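Local coordinates for protein putative dehydrogenase (Pseudomonas fluorescens, PDB 6UUG) that acts as the monooxygenase component of a two-component flavin-dependent system that oxidises methanesulfinate during bacterial sulfur assimilation, at residues Ala63-Gly68 and Ala171-Met176; Ala350-Leu355 and Asp390-Lys395. One frame throughout, in Å; residues are numbered along the deposited sequence.

Contact 1. Residues Ala63-Gly68 and Ala171-Met176; sequences ALRDSG and ASDSQM
Arg65 reaches out from helix 58-67 with an extended chain and lays the edge of its guanidinium against Asp173 and Gln175. Arg65 NH1 donates to Asp173 OD2 at 2.9 Å, a salt bridge that meets the oxygen on its syn side, while NH2 reaches the backbone Asp173 O at 2.8 Å from above the carbonyl plane. Arg65 thus grips Asp173 end-on with NH1 and NH2, although guanidinium and carboxylate planes stand 65° apart. The same Arg65 NH2 gives a straighter bond, 171° at the hydrogen, to Gln175 OE1 at 2.8 Å, arriving in the amide plane on a lone pair. A bend at chi2 (61°) folds the Gln175 chain and puts OE1 at the guanidinium edge; OE1 also accepts from Phe138 N. Water 1 accepts from Arg65 NE at 3.0 Å and returns a weak bond to Gln175 OE1. Arg61 and Lys58 also form salt bridges with the Asp173 carboxylate and probably help to position it; Asp62 pairs with Arg65 NH1. This is a surface salt bridge and hydrogen-bond network joining the N-terminal helical region of an acyl-CoA dehydrogenase-like fold to the type II beta turn Ala171-Ser174 that leads into strand 176-183.

Contact 2. Residues Ala350-Leu355 and Asp390-Lys395; sequences ASRQGL and DPLDYK
Two helices of the C-terminal helical domain meet here, the long helix 333-360 and the first turn of helix 392-405, whose N-cap position is held by Pro391. Leu392 carries the apolar part of the contact: its side chain points toward helix 333-360 and spreads its two methyls over neighbouring residues. Leu392 CD1 rests on Ser351 CB at 3.8 Å, and its CD2 lies against the aliphatic part of Arg352, 3.4 Å from Arg352 CG, a close approach. The chi1 of Leu392 is -128°, away from the staggered positions, and the unusual torsion accompanies this fit of the branched end against both partners. Ser351 turns its hydroxyl back to Lys347 O of its own helix, which leaves its CB to meet the leucine and satisfies the buried OG. In the acyl-CoA dehydrogenase fold this domain is a bundle of long helices through which subunits associate, and the polar side of the contact follows that plan. The Arg352 chain passes Leu392 with a bend at chi3, and its guanidinium ends 4.5 Å from Asp393, measured from Arg352 NH2 to Asp393 OD1, too far for a salt bridge. Water 2 bridges the two from one side, lying in the guanidinium plane: it accepts from Arg352 NH2 at 2.9 Å and donates to Asp393 OD1 at 2.9 Å. Each charge has a stronger partner in another chain, Arg352 NH1 with Glu302 of the third subunit and Asp393 OD2 with His299 of the second. Tyr394, next along the helix, stacks edge-to-face on Tyr295 of the second subunit.

Overall arrangement
Contact 1 and contact 2 lie on opposite sides of the chain's centre, their centres 30 Å apart and their nearest atoms about 19 Å apart, so neither touches the other. Contact 1 is polar and lies at the surface, tying a helix of the N-terminal region to the loop before strand 176-183 within a single chain; contact 2 is partly buried, built on a leucine, and continues into the second and third subunits of the four-chain assembly. Along the sequence they follow in series, contact 1 closing before contact 2 opens. In each, an arginine guanidinium has a water at its edge.

Contact 1. Residues Ala63-Gly68 and Ala171-Met176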
# COMPACT_ATOMS: atom_id res chain seq x y z
N ALA A 63 9.41 31.84 -26.58
CA ALA A 63 10.62 31.04 -26.71
C ALA A 63 10.35 29.74 -27.46
O ALA A 63 11.20 29.27 -28.23
CB ALA A 63 11.21 30.75 -25.33
N LEU A 64 9.18 29.14 -27.25
CA LEU A 64 8.78 27.99 -28.05
C LEU A 64 8.59 28.37 -29.52
O LEU A 64 9.02 27.63 -30.42
CB LEU A 64 7.49 27.37 -27.49
CG LEU A 64 7.64 26.65 -26.14
CD1 LEU A 64 6.27 26.20 -25.64
CD2 LEU A 64 8.56 25.46 -26.29
N ARG A 65 7.95 29.51 -29.78
CA ARG A 65 7.79 29.97 -31.16
C ARG A 65 9.14 30.08 -31.87
O ARG A 65 9.31 29.57 -32.99
CB ARG A 65 7.08 31.32 -31.18
CG ARG A 65 5.59 31.25 -30.92
CD ARG A 65 4.96 32.62 -30.92
NE ARG A 65 3.51 32.49 -30.85
CZ ARG A 65 2.80 32.54 -29.73
NH1 ARG A 65 3.39 32.77 -28.57
NH2 ARG A 65 1.48 32.38 -29.78
N ASP A 66 10.12 30.70 -31.22
CA ASP A 66 11.42 30.91 -31.83
C ASP A 66 12.24 29.62 -31.95
O ASP A 66 13.14 29.55 -32.79
CB ASP A 66 12.20 31.95 -31.04
CG ASP A 66 11.52 33.32 -31.07
OD1 ASP A 66 10.69 33.55 -31.98
OD2 ASP A 66 11.82 34.15 -30.19
N SER A 67 11.93 28.59 -31.15
CA SER A 67 12.73 27.37 -31.12
C SER A 67 12.56 26.51 -32.36
O SER A 67 13.42 25.66 -32.64
CB SER A 67 12.36 26.53 -29.90
OG SER A 67 11.05 25.99 -30.06
N GLY A 68 11.46 26.67 -33.09
CA GLY A 68 11.10 25.76 -34.15
C GLY A 68 10.27 24.57 -33.71
O GLY A 68 9.70 23.88 -34.57
N ALA A 171 -5.89 28.42 -24.80
CA ALA A 171 -6.53 29.20 -25.86
C ALA A 171 -5.95 30.61 -25.94
O ALA A 171 -5.87 31.19 -27.03
CB ALA A 171 -8.04 29.24 -25.64
N SER A 172 -5.53 31.16 -24.80
CA SER A 172 -4.93 32.49 -24.79
C SER A 172 -3.58 32.47 -25.48
O SER A 172 -2.85 31.47 -25.44
CB SER A 172 -4.78 32.99 -23.36
OG SER A 172 -5.99 32.82 -22.65
N ASP A 173 -3.24 33.59 -26.13
CA ASP A 173 -1.99 33.72 -26.86
C ASP A 173 -1.83 32.61 -27.91
O ASP A 173 -0.73 32.12 -28.16
CB ASP A 173 -0.79 33.75 -25.91
CG ASP A 173 0.52 34.04 -26.61
OD1 ASP A 173 0.58 35.03 -27.36
OD2 ASP A 173 1.48 33.26 -26.39
N SER A 174 -2.93 32.19 -28.51
CA SER A 174 -2.88 31.19 -29.56
C SER A 174 -3.28 31.81 -30.89
O SER A 174 -3.92 32.86 -30.94
CB SER A 174 -3.77 29.98 -29.24
OG SER A 174 -5.15 30.28 -29.41
N GLN A 175 -2.87 31.15 -31.97
CA GLN A 175 -3.22 31.57 -33.31
C GLN A 175 -4.40 30.81 -33.88
O GLN A 175 -5.21 31.38 -34.62
CB GLN A 175 -2.01 31.41 -34.25
CG GLN A 175 -0.96 32.52 -34.13
CD GLN A 175 -0.34 32.62 -32.75
OE1 GLN A 175 0.36 31.71 -32.30
NE2 GLN A 175 -0.61 33.73 -32.06
N MET A 176 -4.54 29.53 -33.53
CA MET A 176 -5.62 28.70 -34.01
C MET A 176 -6.21 27.94 -32.83
O MET A 176 -5.51 27.66 -31.85
CB MET A 176 -5.15 27.71 -35.09
CG MET A 176 -4.70 28.35 -36.40
SD MET A 176 -6.08 29.05 -37.34
CE MET A 176 -7.04 27.58 -37.73
O HOH W 1 3.07 32.73 -33.76

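Contact 2. Residues Ala350-Leu355 and Asp390-Lys395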
# COMPACT_ATOMS: atom_id res chain seq x y z
N ALA A 350 1.90 5.52 -14.21
CA ALA A 350 2.46 6.86 -14.07
C ALA A 350 1.66 7.69 -13.08
O ALA A 350 2.24 8.46 -12.30
CB ALA A 350 2.51 7.58 -15.42
N SER A 351 0.34 7.54 -13.10
CA SER A 351 -0.51 8.32 -12.20
C SER A 351 -0.27 7.94 -10.75
O SER A 351 -0.02 8.79 -9.89
CB SER A 351 -1.99 8.11 -12.56
OG SER A 351 -2.29 8.68 -13.83
N ARG A 352 -0.40 6.64 -10.46
CA ARG A 352 -0.39 6.19 -9.07
C ARG A 352 1.02 6.22 -8.49
O ARG A 352 1.24 6.75 -7.39
CB ARG A 352 -0.93 4.77 -8.98
CG ARG A 352 -2.38 4.70 -9.20
CD ARG A 352 -2.86 3.32 -8.89
NE ARG A 352 -4.20 3.37 -8.34
CZ ARG A 352 -4.90 2.29 -8.03
NH1 ARG A 352 -4.35 1.10 -8.24
NH2 ARG A 352 -6.12 2.40 -7.53
N GLN A 353 1.97 5.61 -9.19
CA GLN A 353 3.33 5.59 -8.67
C GLN A 353 3.97 6.97 -8.75
O GLN A 353 4.80 7.33 -7.89
CB GLN A 353 4.16 4.55 -9.43
CG GLN A 353 3.70 3.11 -9.17
CD GLN A 353 4.57 2.11 -9.93
OE1 GLN A 353 4.34 1.85 -11.10
NE2 GLN A 353 5.58 1.57 -9.26
N GLY A 354 3.62 7.76 -9.76
CA GLY A 354 4.14 9.12 -9.84
C GLY A 354 3.68 9.97 -8.66
O GLY A 354 4.47 10.69 -8.06
N LEU A 355 2.39 9.91 -8.33
CA LEU A 355 1.90 10.75 -7.25
C LEU A 355 2.52 10.35 -5.93
O LEU A 355 2.82 11.21 -5.09
CB LEU A 355 0.37 10.70 -7.19
CG LEU A 355 -0.29 11.76 -6.30
CD1 LEU A 355 -0.15 13.15 -6.94
CD2 LEU A 355 -1.76 11.39 -6.11
N ASP A 390 -9.59 12.02 -15.77
CA ASP A 390 -10.02 10.72 -16.28
C ASP A 390 -9.88 9.77 -15.09
O ASP A 390 -8.76 9.38 -14.72
CB ASP A 390 -9.15 10.30 -17.47
CG ASP A 390 -9.25 8.82 -17.83
OD1 ASP A 390 -10.26 8.14 -17.53
OD2 ASP A 390 -8.27 8.33 -18.44
N PRO A 391 -10.99 9.40 -14.44
CA PRO A 391 -10.89 8.74 -13.13
C PRO A 391 -10.20 7.38 -13.19
O PRO A 391 -10.57 6.49 -13.96
CB PRO A 391 -12.35 8.61 -12.68
CG PRO A 391 -13.19 8.93 -13.87
CD PRO A 391 -12.37 9.80 -14.76
N LEU A 392 -9.18 7.21 -12.33
CA LEU A 392 -8.35 6.01 -12.34
C LEU A 392 -9.16 4.74 -12.12
O LEU A 392 -8.84 3.69 -12.69
CB LEU A 392 -7.26 6.14 -11.27
CG LEU A 392 -5.80 5.92 -11.66
CD1 LEU A 392 -5.47 6.55 -12.98
CD2 LEU A 392 -4.94 6.53 -10.58
N ASP A 393 -10.20 4.79 -11.28
CA ASP A 393 -10.94 3.56 -10.99
C ASP A 393 -11.58 3.01 -12.25
O ASP A 393 -11.68 1.79 -12.42
CB ASP A 393 -12.00 3.80 -9.93
CG ASP A 393 -11.41 3.99 -8.55
OD1 ASP A 393 -10.49 3.22 -8.18
OD2 ASP A 393 -11.87 4.92 -7.85
N TYR A 394 -12.04 3.88 -13.14
CA TYR A 394 -12.66 3.39 -14.36
C TYR A 394 -11.62 2.99 -15.41
O TYR A 394 -11.93 2.16 -16.27
CB TYR A 394 -13.66 4.43 -14.89
CG TYR A 394 -14.94 4.32 -14.08
CD1 TYR A 394 -15.83 3.28 -14.30
CD2 TYR A 394 -15.22 5.22 -13.05
CE1 TYR A 394 -16.98 3.14 -13.55
CE2 TYR A 394 -16.40 5.09 -12.28
CZ TYR A 394 -17.26 4.04 -12.54
OH TYR A 394 -18.41 3.88 -11.80
N LYS A 395 -10.39 3.51 -15.32
CA LYS A 395 -9.30 2.95 -16.12
C LYS A 395 -9.00 1.52 -15.70
O LYS A 395 -8.76 0.65 -16.55
CB LYS A 395 -8.05 3.83 -16.00
CG LYS A 395 -8.14 5.19 -16.73
CD LYS A 395 -7.63 5.14 -18.20
CE LYS A 395 -8.69 4.66 -19.18
NZ LYS A 395 -8.47 5.16 -20.58
O HOH W 2 -8.17 4.45 -7.01